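PDB 4M8R: hypothetical protein from Bacteroides caccae, which is of unknown function but pairs an Ig-like N-terminal domain with a WD40-like domain that probably forms a beta-propeller. Local coordinates for residues R118-N123 and I129-A134; T373-R378 and T406-L411; P150-V155 and G184-L189. All coordinates share one frame; numbering follows the deposited sequence.

Interaction 1 (R118-N123 and I129-A134)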
ATOM      1  N   ARG A 118      15.476  19.264  -5.693  1.00 44.72           N
ATOM      2  CA  ARG A 118      16.458  20.282  -6.057  1.00 45.34           C
ATOM      3  C   ARG A 118      15.754  21.437  -6.762  1.00 45.56           C
ATOM      4  O   ARG A 118      14.750  21.236  -7.447  1.00 43.77           O
ATOM      5  CB  ARG A 118      17.521  19.665  -6.967  1.00 45.12           C
ATOM      6  CG  ARG A 118      18.269  18.513  -6.311  1.00 45.82           C
ATOM      7  CD  ARG A 118      19.262  17.826  -7.230  1.00 45.20           C
ATOM      8  NE  ARG A 118      19.924  16.724  -6.538  1.00 45.64           N
ATOM      9  CZ  ARG A 118      20.827  15.912  -7.087  1.00 46.14           C
ATOM     10  NH1 ARG A 118      21.204  16.072  -8.350  1.00 45.96           N
ATOM     11  NH2 ARG A 118      21.364  14.934  -6.364  1.00 45.95           N
ATOM     12  N   LEU A 119      16.271  22.646  -6.578  1.00 47.63           N
ATOM     13  CA  LEU A 119      15.657  23.838  -7.149  1.00 49.18           C
ATOM     14  C   LEU A 119      16.390  24.244  -8.426  1.00 50.62           C
ATOM     15  O   LEU A 119      17.622  24.346  -8.436  1.00 52.60           O
ATOM     16  CB  LEU A 119      15.691  24.982  -6.137  1.00 50.84           C
ATOM     17  CG  LEU A 119      14.868  26.213  -6.495  1.00 51.50           C
ATOM     18  CD1 LEU A 119      13.378  25.911  -6.483  1.00 50.14           C
ATOM     19  CD2 LEU A 119      15.197  27.342  -5.532  1.00 54.50           C
ATOM     20  N   TYR A 120      15.625  24.477  -9.491  1.00 49.87           N
ATOM     21  CA  TYR A 120      16.176  24.825 -10.797  1.00 50.67           C
ATOM     22  C   TYR A 120      15.611  26.155 -11.271  1.00 51.89           C
ATOM     23  O   TYR A 120      14.423  26.415 -11.113  1.00 52.04           O
ATOM     24  CB  TYR A 120      15.834  23.743 -11.821  1.00 49.71           C
ATOM     25  CG  TYR A 120      16.346  22.368 -11.469  1.00 48.45           C
ATOM     26  CD1 TYR A 120      15.634  21.537 -10.611  1.00 46.66           C
ATOM     27  CD2 TYR A 120      17.543  21.892 -11.999  1.00 49.13           C
ATOM     28  CE1 TYR A 120      16.101  20.278 -10.284  1.00 46.21           C
ATOM     29  CE2 TYR A 120      18.020  20.631 -11.678  1.00 48.97           C
ATOM     30  CZ  TYR A 120      17.295  19.829 -10.818  1.00 47.79           C
ATOM     31  OH  TYR A 120      17.765  18.574 -10.500  1.00 48.40           O
ATOM     32  N   GLY A 121      16.463  26.989 -11.859  1.00 54.15           N
ATOM     33  CA  GLY A 121      16.045  28.283 -12.399  1.00 55.55           C
ATOM     34  C   GLY A 121      16.181  28.346 -13.910  1.00 55.74           C
ATOM     35  O   GLY A 121      17.081  27.727 -14.486  1.00 56.32           O
ATOM     36  N   ILE A 122      15.299  29.110 -14.549  1.00 56.68           N
ATOM     37  CA  ILE A 122      15.370  29.343 -15.994  1.00 58.48           C
ATOM     38  C   ILE A 122      16.224  30.582 -16.270  1.00 61.02           C
ATOM     39  O   ILE A 122      15.847  31.692 -15.889  1.00 62.95           O
ATOM     40  CB  ILE A 122      13.977  29.583 -16.623  1.00 59.70           C
ATOM     41  CG1 ILE A 122      12.935  28.593 -16.086  1.00 58.59           C
ATOM     42  CG2 ILE A 122      14.060  29.502 -18.142  1.00 60.44           C
ATOM     43  CD1 ILE A 122      13.256  27.142 -16.339  1.00 57.13           C
ATOM     44  N   ASN A 123      17.368  30.393 -16.925  1.00 61.34           N
ATOM     45  CA  ASN A 123      18.233  31.510 -17.295  1.00 65.42           C
ATOM     46  C   ASN A 123      17.921  31.966 -18.720  1.00 67.99           C
ATOM     47  O   ASN A 123      18.326  31.323 -19.690  1.00 68.36           O
ATOM     48  CB  ASN A 123      19.704  31.116 -17.170  1.00 66.19           C
ATOM     49  CG  ASN A 123      20.637  32.303 -17.290  1.00 69.89           C
ATOM     50  OD1 ASN A 123      21.268  32.507 -18.326  1.00 71.76           O
ATOM     51  ND2 ASN A 123      20.714  33.106 -16.235  1.00 71.87           N
ATOM     52  N   ILE A 129      18.657  25.844 -18.339  1.00 57.64           N
ATOM     53  CA  ILE A 129      18.126  25.458 -17.036  1.00 54.67           C
ATOM     54  C   ILE A 129      19.318  25.305 -16.106  1.00 54.89           C
ATOM     55  O   ILE A 129      20.254  24.580 -16.426  1.00 53.52           O
ATOM     56  CB  ILE A 129      17.399  24.101 -17.093  1.00 51.45           C
ATOM     57  CG1 ILE A 129      16.308  24.107 -18.166  1.00 51.14           C
ATOM     58  CG2 ILE A 129      16.810  23.749 -15.732  1.00 50.29           C
ATOM     59  CD1 ILE A 129      15.210  25.111 -17.916  1.00 52.07           C
ATOM     60  N   GLU A 130      19.284  25.985 -14.964  1.00 57.01           N
ATOM     61  CA  GLU A 130      20.389  25.945 -14.008  1.00 59.60           C
ATOM     62  C   GLU A 130      19.934  25.359 -12.686  1.00 58.20           C
ATOM     63  O   GLU A 130      18.859  25.701 -12.199  1.00 58.00           O
ATOM     64  CB  GLU A 130      20.928  27.359 -13.760  1.00 64.13           C
ATOM     65  CG  GLU A 130      21.742  27.937 -14.909  1.00 67.26           C
ATOM     66  CD  GLU A 130      22.312  29.315 -14.611  1.00 71.36           C
ATOM     67  OE1 GLU A 130      21.969  29.909 -13.563  1.00 70.62           O
ATOM     68  OE2 GLU A 130      23.106  29.809 -15.440  1.00 74.23           O
ATOM     69  N   ARG A 131      20.755  24.494 -12.093  1.00 57.21           N
ATOM     70  CA  ARG A 131      20.483  24.009 -10.744  1.00 57.26           C
ATOM     71  C   ARG A 131      20.878  25.080  -9.743  1.00 59.53           C
ATOM     72  O   ARG A 131      22.056  25.366  -9.582  1.00 64.06           O
ATOM     73  CB  ARG A 131      21.246  22.725 -10.450  1.00 57.86           C
ATOM     74  CG  ARG A 131      20.918  22.131  -9.088  1.00 58.27           C
ATOM     75  CD  ARG A 131      21.558  20.769  -8.927  1.00 57.27           C
ATOM     76  NE  ARG A 131      23.012  20.886  -8.903  1.00 61.17           N
ATOM     77  CZ  ARG A 131      23.861  19.957  -9.337  1.00 62.84           C
ATOM     78  NH1 ARG A 131      23.420  18.812  -9.854  1.00 58.73           N
ATOM     79  NH2 ARG A 131      25.171  20.184  -9.259  1.00 66.51           N
ATOM     80  N   ALA A 132      19.888  25.671  -9.082  1.00 60.29           N
ATOM     81  CA  ALA A 132      20.120  26.799  -8.179  1.00 62.68           C
ATOM     82  C   ALA A 132      20.402  26.345  -6.755  1.00 62.91           C
ATOM     83  O   ALA A 132      21.142  27.004  -6.028  1.00 64.68           O
ATOM     84  CB  ALA A 132      18.920  27.738  -8.195  1.00 64.31           C
ATOM     85  N   TYR A 133      19.790  25.233  -6.352  1.00 61.97           N
ATOM     86  CA  TYR A 133      19.985  24.699  -5.008  1.00 61.38           C
ATOM     87  C   TYR A 133      19.867  23.182  -4.976  1.00 58.89           C
ATOM     88  O   TYR A 133      18.980  22.592  -5.596  1.00 56.40           O
ATOM     89  CB  TYR A 133      18.971  25.312  -4.030  1.00 62.02           C
ATOM     90  CG  TYR A 133      18.985  24.661  -2.663  1.00 61.12           C
ATOM     91  CD1 TYR A 133      19.861  25.090  -1.675  1.00 63.00           C
ATOM     92  CD2 TYR A 133      18.130  23.602  -2.367  1.00 59.18           C
ATOM     93  CE1 TYR A 133      19.882  24.490  -0.428  1.00 63.66           C
ATOM     94  CE2 TYR A 133      18.149  22.991  -1.125  1.00 59.63           C
ATOM     95  CZ  TYR A 133      19.023  23.441  -0.159  1.00 61.49           C
ATOM     96  OH  TYR A 133      19.036  22.839   1.072  1.00 63.26           O
ATOM     97  N   ALA A 134      20.781  22.564  -4.241  1.00 59.70           N
ATOM     98  CA  ALA A 134      20.674  21.162  -3.858  1.00 58.80           C
ATOM     99  C   ALA A 134      21.304  21.052  -2.483  1.00 63.06           C
ATOM    100  O   ALA A 134      22.226  21.803  -2.173  1.00 67.52           O
ATOM    101  CB  ALA A 134      21.394  20.273  -4.857  1.00 56.14           C
TER
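L119 faces two residues of the partner strand. Its carbonyl oxygen accepts from A132 N at 2.7 Å. Y133 N reaches the same L119 O at 3.1 Å, so one acceptor serves consecutive amides, and L119 N donates to Y133 O. Past this point the register has moved by one residue: G121 pairs with E130 through a bond in each direction, G121 N to E130 O at 2.7 Å and E130 N to G121 O at 2.8 Å, both close to linear with the acceptor carbonyl.

On one face of the sheet, Y120 has its CG beside the backbone N (chi1 -59°), which lays the ring across R131: Y120 CD2 is 3.8 Å from R131 CA, and Y120 CE2 lies 4.0 Å from R131 CB. The delta carbons of I122 and I129, whose side chains lie side by side and point the same way, meet farther along. R118 and R131 also bring their guanidinium groups close, NH1 to NH1 3.8 Å, with planes 89° apart; R118 NE forms a salt bridge with D116, which may partly offset the like charges. On the opposite face, L119 CB touches Y133 CB at 3.9 Å. Near the hairpin end the N123 amide and E130 carboxylate stack with planes 11° apart, but their polar ends are held elsewhere, N123 OD1 by D126 N and E130 OE1 by Y416 OH.

Farther out, F181 stacks on the Y120 ring, and the backbone of strand 419-422 bonds to R118 and Y120. The double acceptance at L119 O defines a classic beta bulge within a beta hairpin, here part of an antiparallel sheet completed by the C-terminal strand, consistent with ring closure in a beta-propeller.

Interaction 2 (T373-R378 and T406-L411). With EDO (1,2-ethanediol), chain H.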
ATOM      1  N   THR A 373       6.394  27.643  -6.421  1.00 44.41           N
ATOM      2  CA  THR A 373       6.591  26.218  -6.668  1.00 42.75           C
ATOM      3  C   THR A 373       6.631  25.446  -5.342  1.00 42.82           C
ATOM      4  O   THR A 373       6.745  26.056  -4.278  1.00 43.98           O
ATOM      5  CB  THR A 373       7.857  25.985  -7.517  1.00 42.58           C
ATOM      6  OG1 THR A 373       7.991  24.593  -7.828  1.00 41.26           O
ATOM      7  CG2 THR A 373       9.107  26.504  -6.800  1.00 43.93           C
ATOM      8  N   ASN A 374       6.519  24.117  -5.412  1.00 41.42           N
ATOM      9  CA  ASN A 374       6.316  23.288  -4.223  1.00 42.58           C
ATOM     10  C   ASN A 374       7.360  22.199  -4.079  1.00 43.86           C
ATOM     11  O   ASN A 374       7.648  21.484  -5.034  1.00 42.91           O
ATOM     12  CB  ASN A 374       4.948  22.609  -4.271  1.00 42.24           C
ATOM     13  CG  ASN A 374       3.803  23.594  -4.352  1.00 41.98           C
ATOM     14  OD1 ASN A 374       3.609  24.248  -5.369  1.00 41.10           O
ATOM     15  ND2 ASN A 374       3.028  23.689  -3.282  1.00 43.41           N
ATOM     16  N   ARG A 375       7.910  22.070  -2.877  1.00 47.20           N
ATOM     17  CA  ARG A 375       8.827  20.990  -2.560  1.00 51.46           C
ATOM     18  C   ARG A 375       8.017  19.888  -1.888  1.00 52.64           C
ATOM     19  O   ARG A 375       7.576  20.043  -0.748  1.00 52.01           O
ATOM     20  CB  ARG A 375       9.944  21.478  -1.631  1.00 55.89           C
ATOM     21  CG  ARG A 375      11.204  20.634  -1.749  1.00 61.34           C
ATOM     22  CD  ARG A 375      12.017  20.559  -0.470  1.00 66.55           C
ATOM     23  NE  ARG A 375      12.550  21.847  -0.045  1.00 69.79           N
ATOM     24  CZ  ARG A 375      13.633  22.005   0.713  1.00 73.14           C
ATOM     25  NH1 ARG A 375      14.340  20.957   1.124  1.00 75.86           N
ATOM     26  NH2 ARG A 375      14.023  23.228   1.048  1.00 74.99           N
ATOM     27  N   LEU A 376       7.822  18.778  -2.595  1.00 53.43           N
ATOM     28  CA  LEU A 376       6.847  17.773  -2.169  1.00 55.81           C
ATOM     29  C   LEU A 376       7.320  16.781  -1.109  1.00 56.61           C
ATOM     30  O   LEU A 376       6.527  15.957  -0.674  1.00 57.44           O
ATOM     31  CB  LEU A 376       6.292  17.028  -3.386  1.00 58.25           C
ATOM     32  CG  LEU A 376       5.627  17.926  -4.438  1.00 58.75           C
ATOM     33  CD1 LEU A 376       5.059  17.085  -5.572  1.00 59.34           C
ATOM     34  CD2 LEU A 376       4.543  18.791  -3.809  1.00 58.39           C
ATOM     35  N   ASP A 377       8.583  16.859  -0.684  1.00 59.79           N
ATOM     36  CA  ASP A 377       9.030  16.134   0.533  1.00 63.16           C
ATOM     37  C   ASP A 377       8.760  16.947   1.807  1.00 63.80           C
ATOM     38  O   ASP A 377       9.014  16.482   2.912  1.00 66.61           O
ATOM     39  CB  ASP A 377      10.508  15.688   0.459  1.00 64.95           C
ATOM     40  CG  ASP A 377      11.483  16.839   0.225  1.00 65.86           C
ATOM     41  OD1 ASP A 377      11.032  17.977   0.011  1.00 63.80           O
ATOM     42  OD2 ASP A 377      12.709  16.597   0.237  1.00 67.97           O
ATOM     43  N   ARG A 378       8.261  18.167   1.634  1.00 64.34           N
ATOM     44  CA  ARG A 378       7.685  18.946   2.722  1.00 66.29           C
ATOM     45  C   ARG A 378       6.176  18.847   2.611  1.00 65.07           C
ATOM     46  O   ARG A 378       5.653  18.462   1.565  1.00 69.50           O
ATOM     47  CB  ARG A 378       8.101  20.415   2.615  1.00 66.33           C
ATOM     48  CG  ARG A 378       9.597  20.648   2.727  1.00 68.96           C
ATOM     49  CD  ARG A 378      10.088  20.314   4.123  1.00 73.58           C
ATOM     50  NE  ARG A 378      11.474  20.717   4.341  1.00 75.10           N
ATOM     51  CZ  ARG A 378      12.541  19.989   4.021  1.00 76.11           C
ATOM     52  NH1 ARG A 378      12.421  18.790   3.445  1.00 74.89           N
ATOM     53  NH2 ARG A 378      13.751  20.467   4.279  1.00 76.96           N
ATOM     54  N   THR A 406      10.294  31.925   5.746  1.00 71.93           N
ATOM     55  CA  THR A 406      11.677  31.589   6.073  1.00 72.91           C
ATOM     56  C   THR A 406      12.512  31.687   4.798  1.00 72.27           C
ATOM     57  O   THR A 406      12.307  30.927   3.845  1.00 70.93           O
ATOM     58  CB  THR A 406      11.794  30.176   6.671  1.00 72.26           C
ATOM     59  OG1 THR A 406      10.611  29.866   7.415  1.00 70.71           O
ATOM     60  CG2 THR A 406      13.003  30.084   7.581  1.00 76.34           C
ATOM     61  N   ASP A 407      13.442  32.632   4.783  1.00 74.70           N
ATOM     62  CA  ASP A 407      14.239  32.916   3.597  1.00 74.79           C
ATOM     63  C   ASP A 407      15.366  31.895   3.432  1.00 75.95           C
ATOM     64  O   ASP A 407      15.952  31.436   4.415  1.00 79.15           O
ATOM     65  CB  ASP A 407      14.845  34.327   3.682  1.00 77.72           C
ATOM     66  CG  ASP A 407      13.796  35.423   3.844  1.00 77.51           C
ATOM     67  OD1 ASP A 407      12.654  35.268   3.357  1.00 73.46           O
ATOM     68  OD2 ASP A 407      14.123  36.456   4.459  1.00 80.96           O
ATOM     69  N   TYR A 408      15.658  31.547   2.181  1.00 74.06           N
ATOM     70  CA  TYR A 408      16.865  30.804   1.835  1.00 74.97           C
ATOM     71  C   TYR A 408      18.028  31.791   1.756  1.00 81.81           C
ATOM     72  O   TYR A 408      18.047  32.652   0.877  1.00 83.45           O
ATOM     73  CB  TYR A 408      16.694  30.106   0.484  1.00 69.97           C
ATOM     74  CG  TYR A 408      15.693  28.969   0.487  1.00 64.15           C
ATOM     75  CD1 TYR A 408      14.329  29.211   0.367  1.00 60.64           C
ATOM     76  CD2 TYR A 408      16.116  27.649   0.601  1.00 62.82           C
ATOM     77  CE1 TYR A 408      13.413  28.172   0.369  1.00 57.22           C
ATOM     78  CE2 TYR A 408      15.212  26.603   0.603  1.00 59.51           C
ATOM     79  CZ  TYR A 408      13.864  26.866   0.489  1.00 56.44           C
ATOM     80  OH  TYR A 408      12.975  25.821   0.488  1.00 52.85           O
ATOM     81  N   THR A 409      18.988  31.679   2.669  1.00 87.49           N
ATOM     82  CA  THR A 409      20.104  32.626   2.723  1.00 94.88           C
ATOM     83  C   THR A 409      21.159  32.420   1.624  1.00 98.18           C
ATOM     84  O   THR A 409      21.915  33.341   1.316  1.00104.77           O
ATOM     85  CB  THR A 409      20.791  32.599   4.104  1.00102.25           C
ATOM     86  OG1 THR A 409      21.042  31.242   4.488  1.00104.22           O
ATOM     87  CG2 THR A 409      19.908  33.270   5.151  1.00102.11           C
ATOM     88  N   ASP A 410      21.214  31.227   1.037  1.00 98.37           N
ATOM     89  CA  ASP A 410      22.133  30.963  -0.080  1.00101.99           C
ATOM     90  C   ASP A 410      21.664  31.567  -1.400  1.00 97.58           C
ATOM     91  O   ASP A 410      22.442  31.659  -2.350  1.00 95.87           O
ATOM     92  CB  ASP A 410      22.308  29.454  -0.288  1.00103.54           C
ATOM     93  CG  ASP A 410      23.069  28.789   0.836  1.00110.68           C
ATOM     94  OD1 ASP A 410      23.671  29.500   1.673  1.00111.91           O
ATOM     95  OD2 ASP A 410      23.074  27.540   0.872  1.00115.23           O
ATOM     96  N   LEU A 411      20.397  31.967  -1.461  1.00 96.31           N
ATOM     97  CA  LEU A 411      19.735  32.271  -2.729  1.00 97.33           C
ATOM     98  C   LEU A 411      19.220  33.718  -2.797  1.00102.95           C
ATOM     99  O   LEU A 411      18.007  33.970  -2.781  1.00 99.08           O
ATOM    100  CB  LEU A 411      18.594  31.270  -2.950  1.00 89.38           C
ATOM    101  CG  LEU A 411      18.921  29.799  -2.669  1.00 86.69           C
ATOM    102  CD1 LEU A 411      17.683  28.951  -2.897  1.00 82.26           C
ATOM    103  CD2 LEU A 411      20.079  29.289  -3.517  1.00 89.03           C
TER
HETATM  104  C1  EDO H 506       1.847  26.860  -8.296  1.00 51.08           C
HETATM  105  O1  EDO H 506       2.666  26.682  -9.456  1.00 56.80           O
HETATM  106  C2  EDO H 506       2.300  25.870  -7.233  1.00 54.48           C
HETATM  107  O2  EDO H 506       1.596  26.067  -5.999  1.00 55.18           O
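R375 and Y408 meet through one polar bond, although their CA atoms lie 13.4 Å apart. R375 NH2 donates to Y408 OH at 2.9 Å, with a N-H...O angle of 160°; the oxygen lies in the guanidinium plane, and NH2 sits at the edge of the ring. The two flat groups, turned 31° apart, meet at their rims without stacking. A bend in the arginine at chi3 (-64°) brings NH2 round to the hydroxyl. R375 NH1, the other terminal nitrogen, forms a salt bridge with E135 of the second subunit, so each terminal nitrogen has a polar partner. Both residues are buried, and W421 packs against each.

The contact is narrow, covering just 72 Å², and between the two segments nothing else touches. T409 and D410, in the type I turn from Y408 to L411, are exposed, with D410 N hydrogen-bonded to E136 of the second subunit. Beside N374 lies 1,2-ethanediol, probably from the crystallisation liquor, in a weak and doubtful bond.

The bond thus joins the loop after strand 368-373 to Y408, in the chain that continues strand 404-407. These are the outermost strands of one four-stranded antiparallel sheet, consistent with a propeller blade at a subunit interface.

Interaction 3 (P150-V155 and G184-L189)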
ATOM      1  N   PRO A 150      13.873  27.654 -26.687  1.00 63.51           N
ATOM      2  CA  PRO A 150      14.250  28.807 -25.864  1.00 63.28           C
ATOM      3  C   PRO A 150      13.068  29.502 -25.197  1.00 62.03           C
ATOM      4  O   PRO A 150      13.257  30.237 -24.236  1.00 61.23           O
ATOM      5  CB  PRO A 150      14.932  29.746 -26.862  1.00 66.40           C
ATOM      6  CG  PRO A 150      14.358  29.384 -28.185  1.00 67.50           C
ATOM      7  CD  PRO A 150      14.064  27.914 -28.126  1.00 65.41           C
ATOM      8  N   ASP A 151      11.865  29.255 -25.705  1.00 62.59           N
ATOM      9  CA  ASP A 151      10.639  29.844 -25.165  1.00 63.33           C
ATOM     10  C   ASP A 151       9.977  28.968 -24.088  1.00 60.25           C
ATOM     11  O   ASP A 151       8.819  29.203 -23.732  1.00 60.14           O
ATOM     12  CB  ASP A 151       9.645  30.116 -26.307  1.00 65.71           C
ATOM     13  CG  ASP A 151       9.304  28.860 -27.115  1.00 65.37           C
ATOM     14  OD1 ASP A 151      10.175  27.967 -27.256  1.00 64.73           O
ATOM     15  OD2 ASP A 151       8.165  28.773 -27.620  1.00 65.71           O
ATOM     16  N   PHE A 152      10.712  27.978 -23.575  1.00 56.71           N
ATOM     17  CA  PHE A 152      10.194  27.034 -22.580  1.00 52.69           C
ATOM     18  C   PHE A 152       9.542  27.788 -21.434  1.00 53.29           C
ATOM     19  O   PHE A 152      10.131  28.699 -20.862  1.00 55.26           O
ATOM     20  CB  PHE A 152      11.324  26.133 -22.065  1.00 50.69           C
ATOM     21  CG  PHE A 152      10.865  24.838 -21.434  1.00 47.27           C
ATOM     22  CD1 PHE A 152       9.845  24.077 -21.995  1.00 46.39           C
ATOM     23  CD2 PHE A 152      11.509  24.343 -20.307  1.00 45.80           C
ATOM     24  CE1 PHE A 152       9.453  22.880 -21.420  1.00 44.01           C
ATOM     25  CE2 PHE A 152      11.127  23.142 -19.733  1.00 43.40           C
ATOM     26  CZ  PHE A 152      10.096  22.411 -20.290  1.00 42.69           C
ATOM     27  N   ARG A 153       8.323  27.382 -21.100  1.00 52.95           N
ATOM     28  CA  ARG A 153       7.404  28.211 -20.336  1.00 53.85           C
ATOM     29  C   ARG A 153       6.577  27.351 -19.389  1.00 51.48           C
ATOM     30  O   ARG A 153       6.351  26.177 -19.663  1.00 49.94           O
ATOM     31  CB  ARG A 153       6.480  28.893 -21.334  1.00 56.49           C
ATOM     32  CG  ARG A 153       5.816  30.166 -20.871  1.00 59.34           C
ATOM     33  CD  ARG A 153       5.204  30.872 -22.070  1.00 62.68           C
ATOM     34  NE  ARG A 153       4.196  30.039 -22.734  1.00 61.68           N
ATOM     35  CZ  ARG A 153       2.888  30.302 -22.786  1.00 62.63           C
ATOM     36  NH1 ARG A 153       2.375  31.396 -22.224  1.00 64.29           N
ATOM     37  NH2 ARG A 153       2.080  29.463 -23.421  1.00 61.49           N
ATOM     38  N   SER A 154       6.117  27.940 -18.287  1.00 51.53           N
ATOM     39  CA  SER A 154       5.207  27.262 -17.362  1.00 50.56           C
ATOM     40  C   SER A 154       5.828  25.965 -16.857  1.00 47.64           C
ATOM     41  O   SER A 154       5.210  24.900 -16.881  1.00 45.62           O
ATOM     42  CB  SER A 154       3.866  26.986 -18.050  1.00 51.79           C
ATOM     43  OG  SER A 154       2.892  26.571 -17.114  1.00 53.51           O
ATOM     44  N   VAL A 155       7.063  26.075 -16.393  1.00 47.07           N
ATOM     45  CA  VAL A 155       7.876  24.907 -16.106  1.00 44.96           C
ATOM     46  C   VAL A 155       7.500  24.275 -14.771  1.00 43.10           C
ATOM     47  O   VAL A 155       7.429  24.954 -13.749  1.00 43.61           O
ATOM     48  CB  VAL A 155       9.367  25.267 -16.129  1.00 47.08           C
ATOM     49  CG1 VAL A 155      10.215  24.038 -15.854  1.00 45.56           C
ATOM     50  CG2 VAL A 155       9.722  25.874 -17.480  1.00 49.12           C
ATOM     51  N   GLY A 184      19.471  15.391 -21.323  1.00 48.37           N
ATOM     52  CA  GLY A 184      19.313  16.740 -21.866  1.00 48.61           C
ATOM     53  C   GLY A 184      18.454  16.781 -23.123  1.00 48.15           C
ATOM     54  O   GLY A 184      18.393  17.808 -23.800  1.00 48.16           O
ATOM     55  N   GLU A 185      17.768  15.678 -23.418  1.00 47.72           N
ATOM     56  CA  GLU A 185      16.929  15.574 -24.608  1.00 49.31           C
ATOM     57  C   GLU A 185      15.481  15.959 -24.320  1.00 46.16           C
ATOM     58  O   GLU A 185      14.992  15.816 -23.195  1.00 42.42           O
ATOM     59  CB  GLU A 185      16.977  14.156 -25.175  1.00 53.25           C
ATOM     60  CG  GLU A 185      18.232  13.854 -25.979  1.00 60.06           C
ATOM     61  CD  GLU A 185      18.304  12.409 -26.443  1.00 67.50           C
ATOM     62  OE1 GLU A 185      17.475  11.587 -25.996  1.00 67.64           O
ATOM     63  OE2 GLU A 185      19.203  12.094 -27.253  1.00 77.83           O
ATOM     64  N   TRP A 186      14.806  16.430 -25.365  1.00 46.18           N
ATOM     65  CA  TRP A 186      13.417  16.872 -25.283  1.00 45.72           C
ATOM     66  C   TRP A 186      12.485  15.792 -25.820  1.00 44.60           C
ATOM     67  O   TRP A 186      12.759  15.208 -26.863  1.00 46.98           O
ATOM     68  CB  TRP A 186      13.234  18.143 -26.104  1.00 47.05           C
ATOM     69  CG  TRP A 186      14.036  19.287 -25.604  1.00 49.51           C
ATOM     70  CD1 TRP A 186      15.303  19.630 -25.981  1.00 51.31           C
ATOM     71  CD2 TRP A 186      13.631  20.251 -24.627  1.00 50.23           C
ATOM     72  NE1 TRP A 186      15.710  20.750 -25.297  1.00 52.26           N
ATOM     73  CE2 TRP A 186      14.700  21.152 -24.462  1.00 51.59           C
ATOM     74  CE3 TRP A 186      12.467  20.442 -23.875  1.00 49.91           C
ATOM     75  CZ2 TRP A 186      14.640  22.223 -23.575  1.00 52.67           C
ATOM     76  CZ3 TRP A 186      12.408  21.508 -22.998  1.00 50.56           C
ATOM     77  CH2 TRP A 186      13.488  22.385 -22.854  1.00 52.05           C
ATOM     78  N   LYS A 187      11.387  15.539 -25.111  1.00 43.12           N
ATOM     79  CA  LYS A 187      10.376  14.577 -25.548  1.00 44.19           C
ATOM     80  C   LYS A 187       9.026  15.264 -25.658  1.00 43.72           C
ATOM     81  O   LYS A 187       8.578  15.894 -24.706  1.00 45.46           O
ATOM     82  CB  LYS A 187      10.251  13.434 -24.538  1.00 46.80           C
ATOM     83  CG  LYS A 187      11.551  12.734 -24.175  1.00 48.14           C
ATOM     84  CD  LYS A 187      12.185  12.046 -25.369  1.00 54.76           C
ATOM     85  CE  LYS A 187      13.379  11.208 -24.933  1.00 61.90           C
ATOM     86  NZ  LYS A 187      14.258  10.877 -26.087  1.00 69.39           N
ATOM     87  N   ALA A 188       8.374  15.142 -26.809  1.00 44.15           N
ATOM     88  CA  ALA A 188       7.011  15.645 -26.958  1.00 43.78           C
ATOM     89  C   ALA A 188       6.065  14.808 -26.110  1.00 40.75           C
ATOM     90  O   ALA A 188       6.218  13.588 -26.031  1.00 39.35           O
ATOM     91  CB  ALA A 188       6.581  15.606 -28.411  1.00 46.49           C
ATOM     92  N   LEU A 189       5.100  15.466 -25.468  1.00 39.85           N
ATOM     93  CA  LEU A 189       4.148  14.781 -24.598  1.00 39.11           C
ATOM     94  C   LEU A 189       2.773  14.573 -25.228  1.00 39.62           C
ATOM     95  O   LEU A 189       2.022  13.710 -24.784  1.00 38.44           O
ATOM     96  CB  LEU A 189       4.011  15.530 -23.269  1.00 38.98           C
ATOM     97  CG  LEU A 189       5.265  15.515 -22.388  1.00 39.10           C
ATOM     98  CD1 LEU A 189       5.047  16.350 -21.137  1.00 40.27           C
ATOM     99  CD2 LEU A 189       5.667  14.099 -22.011  1.00 37.34           C
TER
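F152 and W186 come from backbones that stay well apart within these segments: their CA atoms, the closest pair between the segments, are 11.0 Å apart. Segment 150-155 turns a corner at S154, which has positive phi and psi, while 184-189 leaves a turn at G184, also with positive phi, and runs into strand 186-188. Two aromatic side chains, each leaving its backbone toward the other segment, bridge the distance.

They form a T-shaped pair. The six-membered ring of W186 presents its edge to a face of F152, with centroids 4.8 Å apart and planes at 84°. W186 CZ3 stands 3.5 Å above the F152 plane, over the ring centre. From there CZ3 is 3.6 Å from F152 CE1 and 3.7 Å from CZ, whereas W186 CH2 lies over the same face nearer the CG-CD2 bond, 3.8 Å from F152 CD2. The spread of such similar distances round the phenyl ring shows that the indole edge is centred on the face and does not merely graze its rim. Two torsions set this up: F152 has CG anti to its amide nitrogen (chi1 -159°), and W186 has CG anti to its carbonyl carbon (chi1 -63°). Within 184-189, K187 and E185 form a salt bridge, K187 NZ to E185 OE1 3.3 Å, whose hydrogen bond is weak.

H149 adds a second edge-to-face partner for W186, and R153 is tied by D259, F257 O and Q174. The pair joins the flanks of one four-stranded antiparallel sheet: strands 153-156 and 186-188 are its outermost members, strands 163-170 and 173-180 lie between them, and F177 and L179 of strand 173-180 pack against the indole.

In the fold
All three contacts fall within the WD40-like domain, but each belongs to a different antiparallel sheet. Along the chain interaction 1 comes first, then interaction 3, then interaction 2, each closing before the next opens. Interaction 1 lies between the others: its centre is 12 Å from that of interaction 2 and 15 Å from that of interaction 3, whereas those two are 23 Å apart and do not touch. L411 packs on L119 and Y133, and V155 meets I122, so the hairpin of strands 118-123 and 128-133 contacts both neighbours. Since strand 419-422 also pairs with 118-123, the first and last parts of the domain meet here, consistent with a closed propeller ring.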